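Local coordinates for proteasome assembly chaperone family protein (Thermoplasma acidophilum, PDB 3GAA) that is of unknown function but belongs to the PAC2 family and may act as a proteasome assembly chaperone, at residues A[154-159]-A[183-188]. Numbering follows the deposited sequence.
Sequences AGIQPA and LSFITP
A159 is held by backbone hydrogen bonding to A141 of strand 140-142, and its methyl group meets I186 on the far side of that strand: CB of A159 lies 4.1 Å from CD1 of I186. No hydrogen bond joins 154-159 to 183-188 directly, because strand 140-142 runs between them; even the nearest CA atoms, those of A159 and I186, are 7.3 Å apart. The two segments therefore meet through side chains that reach past the middle strand, one pair on each face of the sheet. A159 and I186 form the first pair, where a small methyl suffices because the longer isoleucine supplies the reach and also rests on V142.

The second pair is I156 with F185, a neighbour of I186 that alternation along the strand turns to the opposite face. I156 has CG1 beside its backbone N (chi1 -50°) and CD1 extended beyond it (chi2 178°), which carries that methyl to 3.7 Å from CE1 of F185. It approaches the ring obliquely, and the two side chains cross at about a right angle. CD2 of L183 lies 4.1 Å above one face of the same ring, offset toward its rim. F151 of helix 145-153 and A205 of helix 196-210 also meet F185, so a large aromatic suits this buried site between sheet and helices.

G155 ends helix 145-153 in a Schellman motif, its positive phi (93°) being easy for a residue without a side chain, and the chain then turns into strand 157-158. With parallel strand 140-142, this completes a beta-alpha-beta crossover at the edge of the chain's mixed sheet, an arrangement characteristic of alpha/beta folds.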
ATOM      1  N   ALA A 154     -31.514 -37.295  21.314  1.00 43.01           N
ATOM      2  CA  ALA A 154     -32.383 -36.205  21.762  1.00 42.12           C
ATOM      3  C   ALA A 154     -33.664 -36.111  20.965  1.00 41.80           C
ATOM      4  O   ALA A 154     -34.492 -35.251  21.257  1.00 41.79           O
ATOM      5  CB  ALA A 154     -31.646 -34.889  21.688  1.00 41.50           C
ATOM      6  N   GLY A 155     -33.823 -36.959  19.946  1.00 41.65           N
ATOM      7  CA  GLY A 155     -35.009 -36.911  19.066  1.00 41.34           C
ATOM      8  C   GLY A 155     -34.832 -36.057  17.810  1.00 41.14           C
ATOM      9  O   GLY A 155     -35.677 -36.088  16.934  1.00 41.78           O
ATOM     10  N   ILE A 156     -33.736 -35.306  17.711  1.00 40.66           N
ATOM     11  CA  ILE A 156     -33.476 -34.451  16.561  1.00 40.20           C
ATOM     12  C   ILE A 156     -32.909 -35.326  15.454  1.00 40.31           C
ATOM     13  O   ILE A 156     -31.925 -36.008  15.639  1.00 40.49           O
ATOM     14  CB  ILE A 156     -32.449 -33.349  16.906  1.00 40.17           C
ATOM     15  CG1 ILE A 156     -32.840 -32.605  18.204  1.00 39.91           C
ATOM     16  CG2 ILE A 156     -32.295 -32.375  15.757  1.00 39.44           C
ATOM     17  CD1 ILE A 156     -31.822 -31.510  18.646  1.00 38.30           C
ATOM     18  N   GLN A 157     -33.528 -35.305  14.298  1.00 40.90           N
ATOM     19  CA  GLN A 157     -33.043 -36.092  13.181  1.00 42.00           C
ATOM     20  C   GLN A 157     -32.294 -35.225  12.157  1.00 41.54           C
ATOM     21  O   GLN A 157     -32.399 -33.984  12.179  1.00 40.22           O
ATOM     22  CB  GLN A 157     -34.173 -36.901  12.511  1.00 43.16           C
ATOM     23  CG  GLN A 157     -35.671 -36.505  12.871  1.00 46.29           C
ATOM     24  CD  GLN A 157     -36.727 -37.310  12.054  1.00 49.22           C
ATOM     25  OE1 GLN A 157     -37.872 -36.877  11.880  1.00 51.83           O
ATOM     26  NE2 GLN A 157     -36.325 -38.471  11.549  1.00 50.05           N
ATOM     27  N   PRO A 158     -31.482 -35.886  11.295  1.00 41.30           N
ATOM     28  CA  PRO A 158     -30.584 -35.218  10.338  1.00 40.95           C
ATOM     29  C   PRO A 158     -31.350 -34.635   9.228  1.00 41.58           C
ATOM     30  O   PRO A 158     -32.175 -35.322   8.670  1.00 42.31           O
ATOM     31  CB  PRO A 158     -29.746 -36.368   9.808  1.00 40.41           C
ATOM     32  CG  PRO A 158     -29.707 -37.318  10.910  1.00 40.15           C
ATOM     33  CD  PRO A 158     -31.074 -37.286  11.492  1.00 40.80           C
ATOM     34  N   ALA A 159     -31.110 -33.383   8.882  1.00 42.50           N
ATOM     35  CA  ALA A 159     -31.879 -32.766   7.786  1.00 43.12           C
ATOM     36  C   ALA A 159     -31.723 -33.597   6.551  1.00 44.00           C
ATOM     37  O   ALA A 159     -30.723 -34.256   6.381  1.00 42.89           O
ATOM     38  CB  ALA A 159     -31.410 -31.392   7.522  1.00 42.37           C
ATOM     39  N   LEU A 183     -23.620 -25.659  13.774  1.00 32.79           N
ATOM     40  CA  LEU A 183     -24.726 -26.463  13.325  1.00 32.97           C
ATOM     41  C   LEU A 183     -25.845 -25.609  12.962  1.00 32.55           C
ATOM     42  O   LEU A 183     -25.799 -24.429  13.179  1.00 33.10           O
ATOM     43  CB  LEU A 183     -25.188 -27.533  14.304  1.00 33.18           C
ATOM     44  CG  LEU A 183     -25.511 -27.209  15.728  1.00 34.40           C
ATOM     45  CD1 LEU A 183     -24.179 -26.929  16.460  1.00 36.13           C
ATOM     46  CD2 LEU A 183     -26.462 -26.061  15.737  1.00 37.68           C
ATOM     47  N   SER A 184     -26.829 -26.226  12.342  1.00 32.41           N
ATOM     48  CA  SER A 184     -28.061 -25.580  12.028  1.00 32.85           C
ATOM     49  C   SER A 184     -29.256 -26.430  12.525  1.00 32.47           C
ATOM     50  O   SER A 184     -29.183 -27.641  12.495  1.00 32.96           O
ATOM     51  CB  SER A 184     -28.128 -25.345  10.528  1.00 32.53           C
ATOM     52  OG  SER A 184     -29.486 -25.190  10.175  1.00 34.36           O
ATOM     53  N   PHE A 185     -30.319 -25.798  13.029  1.00 32.03           N
ATOM     54  CA  PHE A 185     -31.569 -26.508  13.254  1.00 31.28           C
ATOM     55  C   PHE A 185     -32.604 -26.002  12.233  1.00 31.54           C
ATOM     56  O   PHE A 185     -32.694 -24.790  11.958  1.00 31.30           O
ATOM     57  CB  PHE A 185     -32.078 -26.253  14.665  1.00 31.64           C
ATOM     58  CG  PHE A 185     -31.222 -26.839  15.760  1.00 30.19           C
ATOM     59  CD1 PHE A 185     -30.970 -28.191  15.821  1.00 29.32           C
ATOM     60  CD2 PHE A 185     -30.731 -26.055  16.744  1.00 30.04           C
ATOM     61  CE1 PHE A 185     -30.244 -28.729  16.800  1.00 27.79           C
ATOM     62  CE2 PHE A 185     -29.968 -26.606  17.760  1.00 30.79           C
ATOM     63  CZ  PHE A 185     -29.722 -27.936  17.768  1.00 30.66           C
ATOM     64  N   ILE A 186     -33.351 -26.935  11.649  1.00 31.15           N
ATOM     65  CA  ILE A 186     -34.426 -26.610  10.739  1.00 31.00           C
ATOM     66  C   ILE A 186     -35.746 -27.248  11.186  1.00 31.47           C
ATOM     67  O   ILE A 186     -35.821 -28.395  11.672  1.00 30.37           O
ATOM     68  CB  ILE A 186     -34.139 -27.044   9.299  1.00 31.63           C
ATOM     69  CG1 ILE A 186     -32.743 -26.577   8.844  1.00 33.13           C
ATOM     70  CG2 ILE A 186     -35.163 -26.425   8.393  1.00 30.01           C
ATOM     71  CD1 ILE A 186     -31.612 -27.618   9.075  1.00 34.36           C
ATOM     72  N   THR A 187     -36.812 -26.482  11.035  1.00 32.22           N
ATOM     73  CA  THR A 187     -38.103 -26.967  11.466  1.00 32.81           C
ATOM     74  C   THR A 187     -39.139 -26.682  10.376  1.00 31.85           C
ATOM     75  O   THR A 187     -39.104 -25.659   9.795  1.00 31.03           O
ATOM     76  CB  THR A 187     -38.457 -26.356  12.823  1.00 32.67           C
ATOM     77  OG1 THR A 187     -39.412 -27.198  13.460  1.00 36.57           O
ATOM     78  CG2 THR A 187     -39.032 -24.949  12.677  1.00 33.25           C
ATOM     79  N   PRO A 188     -40.031 -27.624  10.075  1.00 32.27           N
ATOM     80  CA  PRO A 188     -41.035 -27.313   9.074  1.00 32.27           C
ATOM     81  C   PRO A 188     -41.923 -26.181   9.547  1.00 33.53           C
ATOM     82  O   PRO A 188     -42.329 -26.148  10.702  1.00 32.84           O
ATOM     83  CB  PRO A 188     -41.857 -28.596   8.971  1.00 31.53           C
ATOM     84  CG  PRO A 188     -41.205 -29.611   9.832  1.00 31.23           C
ATOM     85  CD  PRO A 188     -40.302 -28.904  10.758  1.00 32.86           C
TER